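Local coordinates for SusD superfamily protein (Bacteroides thetaiotaomicron, PDB 3MCX) that is of unknown function but belongs to the SusD family, whose outer-membrane members typically bind glycans at the cell surface for import, at residues G37-G42 with W88-K93. Sequence-based numbering, arbitrary orientation.
Sequences GHSYYG and WNTVYK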
loop_
_atom_site.group_PDB
_atom_site.type_symbol
_atom_site.label_atom_id
_atom_site.label_comp_id
_atom_site.label_asym_id
_atom_site.label_seq_id
_atom_site.Cartn_x
_atom_site.Cartn_y
_atom_site.Cartn_z
ATOM N N GLY A 37 -5.939 11.996 1.100
ATOM C CA GLY A 37 -7.266 12.143 1.594
ATOM C C GLY A 37 -8.103 10.874 1.699
ATOM O O GLY A 37 -7.705 9.757 1.337
ATOM N N HIS A 38 -9.279 11.061 2.262
ATOM C CA HIS A 38 -10.262 10.026 2.350
ATOM C C HIS A 38 -10.530 9.423 0.971
ATOM O O HIS A 38 -10.636 10.149 -0.018
ATOM C CB HIS A 38 -11.503 10.611 3.027
ATOM C CG HIS A 38 -12.677 9.687 3.113
ATOM N ND1 HIS A 38 -12.588 8.411 3.641
ATOM C CD2 HIS A 38 -13.979 9.890 2.808
ATOM C CE1 HIS A 38 -13.792 7.854 3.609
ATOM N NE2 HIS A 38 -14.647 8.725 3.099
ATOM N N SER A 39 -10.607 8.091 0.960
ATOM C CA SER A 39 -10.935 7.267 -0.199
ATOM C C SER A 39 -9.732 6.988 -1.071
ATOM O O SER A 39 -9.842 6.183 -1.994
ATOM C CB SER A 39 -12.111 7.813 -1.025
ATOM O OG SER A 39 -13.229 8.178 -0.215
ATOM N N TYR A 40 -8.596 7.620 -0.792
ATOM C CA TYR A 40 -7.350 7.227 -1.418
ATOM C C TYR A 40 -6.409 6.647 -0.330
ATOM O O TYR A 40 -6.772 5.679 0.299
ATOM C CB TYR A 40 -6.740 8.366 -2.239
ATOM C CG TYR A 40 -5.722 7.939 -3.318
ATOM C CD1 TYR A 40 -5.057 6.711 -3.262
ATOM C CD2 TYR A 40 -5.433 8.782 -4.392
ATOM C CE1 TYR A 40 -4.141 6.343 -4.212
ATOM C CE2 TYR A 40 -4.487 8.404 -5.355
ATOM C CZ TYR A 40 -3.859 7.186 -5.236
ATOM O OH TYR A 40 -2.923 6.819 -6.185
ATOM N N TYR A 41 -5.248 7.257 -0.089
ATOM C CA TYR A 41 -4.317 6.664 0.870
ATOM C C TYR A 41 -4.694 6.952 2.336
ATOM O O TYR A 41 -4.140 6.316 3.237
ATOM C CB TYR A 41 -2.905 7.145 0.598
ATOM C CG TYR A 41 -2.156 6.437 -0.486
ATOM C CD1 TYR A 41 -1.815 5.112 -0.364
ATOM C CD2 TYR A 41 -1.763 7.112 -1.622
ATOM C CE1 TYR A 41 -1.059 4.456 -1.339
ATOM C CE2 TYR A 41 -1.014 6.463 -2.604
ATOM C CZ TYR A 41 -0.673 5.145 -2.474
ATOM O OH TYR A 41 0.090 4.516 -3.451
ATOM N N GLY A 42 -5.619 7.868 2.596
ATOM C CA GLY A 42 -6.112 8.068 3.956
ATOM C C GLY A 42 -6.619 6.793 4.605
ATOM O O GLY A 42 -6.523 6.628 5.826
ATOM N N TRP A 88 -12.604 4.338 -6.524
ATOM C CA TRP A 88 -12.443 4.449 -7.977
ATOM C C TRP A 88 -12.399 5.914 -8.403
ATOM O O TRP A 88 -11.468 6.360 -9.082
ATOM C CB TRP A 88 -13.618 3.750 -8.653
ATOM C CG TRP A 88 -13.657 3.823 -10.147
ATOM C CD1 TRP A 88 -14.206 4.800 -10.874
ATOM C CD2 TRP A 88 -13.245 2.806 -11.077
ATOM N NE1 TRP A 88 -14.144 4.499 -12.230
ATOM C CE2 TRP A 88 -13.556 3.274 -12.363
ATOM C CE3 TRP A 88 -12.610 1.580 -10.936
ATOM C CZ2 TRP A 88 -13.274 2.529 -13.530
ATOM C CZ3 TRP A 88 -12.332 0.833 -12.085
ATOM C CH2 TRP A 88 -12.672 1.301 -13.346
ATOM N N ASN A 89 -13.416 6.680 -8.013
ATOM C CA ASN A 89 -13.575 8.035 -8.508
ATOM C C ASN A 89 -12.443 8.921 -7.976
ATOM O O ASN A 89 -11.989 9.831 -8.652
ATOM C CB ASN A 89 -14.918 8.643 -8.105
ATOM C CG ASN A 89 -16.080 8.151 -8.949
ATOM O OD1 ASN A 89 -15.890 7.600 -10.033
ATOM N ND2 ASN A 89 -17.284 8.420 -8.486
ATOM N N THR A 90 -12.020 8.680 -6.739
ATOM C CA THR A 90 -11.002 9.538 -6.127
ATOM C C THR A 90 -9.668 9.356 -6.827
ATOM O O THR A 90 -8.952 10.348 -7.063
ATOM C CB THR A 90 -10.907 9.293 -4.612
ATOM O OG1 THR A 90 -12.221 9.447 -4.035
ATOM C CG2 THR A 90 -9.899 10.238 -3.934
ATOM N N VAL A 91 -9.277 8.104 -7.129
ATOM C CA VAL A 91 -8.006 7.885 -7.819
ATOM C C VAL A 91 -8.066 8.432 -9.231
ATOM O O VAL A 91 -7.103 9.050 -9.704
ATOM C CB VAL A 91 -7.522 6.429 -7.718
ATOM C CG1 VAL A 91 -6.204 6.286 -8.476
ATOM C CG2 VAL A 91 -7.321 6.043 -6.251
ATOM N N TYR A 92 -9.201 8.280 -9.910
ATOM C CA TYR A 92 -9.331 8.884 -11.241
ATOM C C TYR A 92 -9.264 10.415 -11.187
ATOM O O TYR A 92 -8.795 11.055 -12.106
ATOM C CB TYR A 92 -10.580 8.382 -11.989
ATOM C CG TYR A 92 -10.294 7.125 -12.756
ATOM C CD1 TYR A 92 -9.459 7.164 -13.846
ATOM C CD2 TYR A 92 -10.810 5.889 -12.344
ATOM C CE1 TYR A 92 -9.151 6.012 -14.532
ATOM C CE2 TYR A 92 -10.504 4.745 -13.016
ATOM C CZ TYR A 92 -9.666 4.805 -14.114
ATOM O OH TYR A 92 -9.316 3.632 -14.749
ATOM N N LYS A 93 -9.771 11.026 -10.112
ATOM C CA LYS A 93 -9.647 12.476 -9.958
ATOM C C LYS A 93 -8.170 12.868 -9.881
ATOM O O LYS A 93 -7.764 13.846 -10.505
ATOM C CB LYS A 93 -10.407 12.969 -8.712
ATOM C CG LYS A 93 -10.487 14.490 -8.583
ATOM C CD LYS A 93 -11.411 14.799 -7.370
ATOM C CE LYS A 93 -11.488 16.278 -7.024
ATOM N NZ LYS A 93 -12.264 16.395 -5.723
#
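Tyr40 lays its ring against one methyl of Val91 in a nearly ideal CH-pi contact: CG2 of Val91 stands 3.5 Å from the centroid of the Tyr40 ring and only 1° off its normal. The other methyl of Val91, CG1, sits nearer the phenol end, 4.0 Å from OH of Tyr40. With CG of Tyr40 anti to the backbone N (chi1 -159°), the ring extends across the helix at Val91, the two side chains crossing at about a right angle, and its hydroxyl is hydrogen-bonded by Ser132 and Asn135 of helix 115-140. Cutting the phenol back to an alanine is likely to leave the Val91 methyl with no ring face to sit on, and Ser132 and Asn135 without the hydroxyl they share.

The pairing illustrates how a tight turn can be fitted onto a helix mostly through side chains. Gly37 to Tyr40 form a type II beta turn in the loop joining helices 21-36 and 44-51, and Gly37 O accepts from both Tyr40 N and Gly42 N. The turn packs on helix 81-106, within the largely helical SusD fold and away from the zinc sites.

Van der Waals contacts at Thr90 extend the interface. CB of Ser39 lies 3.4 Å from OG1 of Thr90, a hydroxyl already bonded to Leu86 O one helical turn back. The Thr90 methyl, CG2, instead meets the turn itself, 4.0 Å from both His38 O and Tyr40 CB.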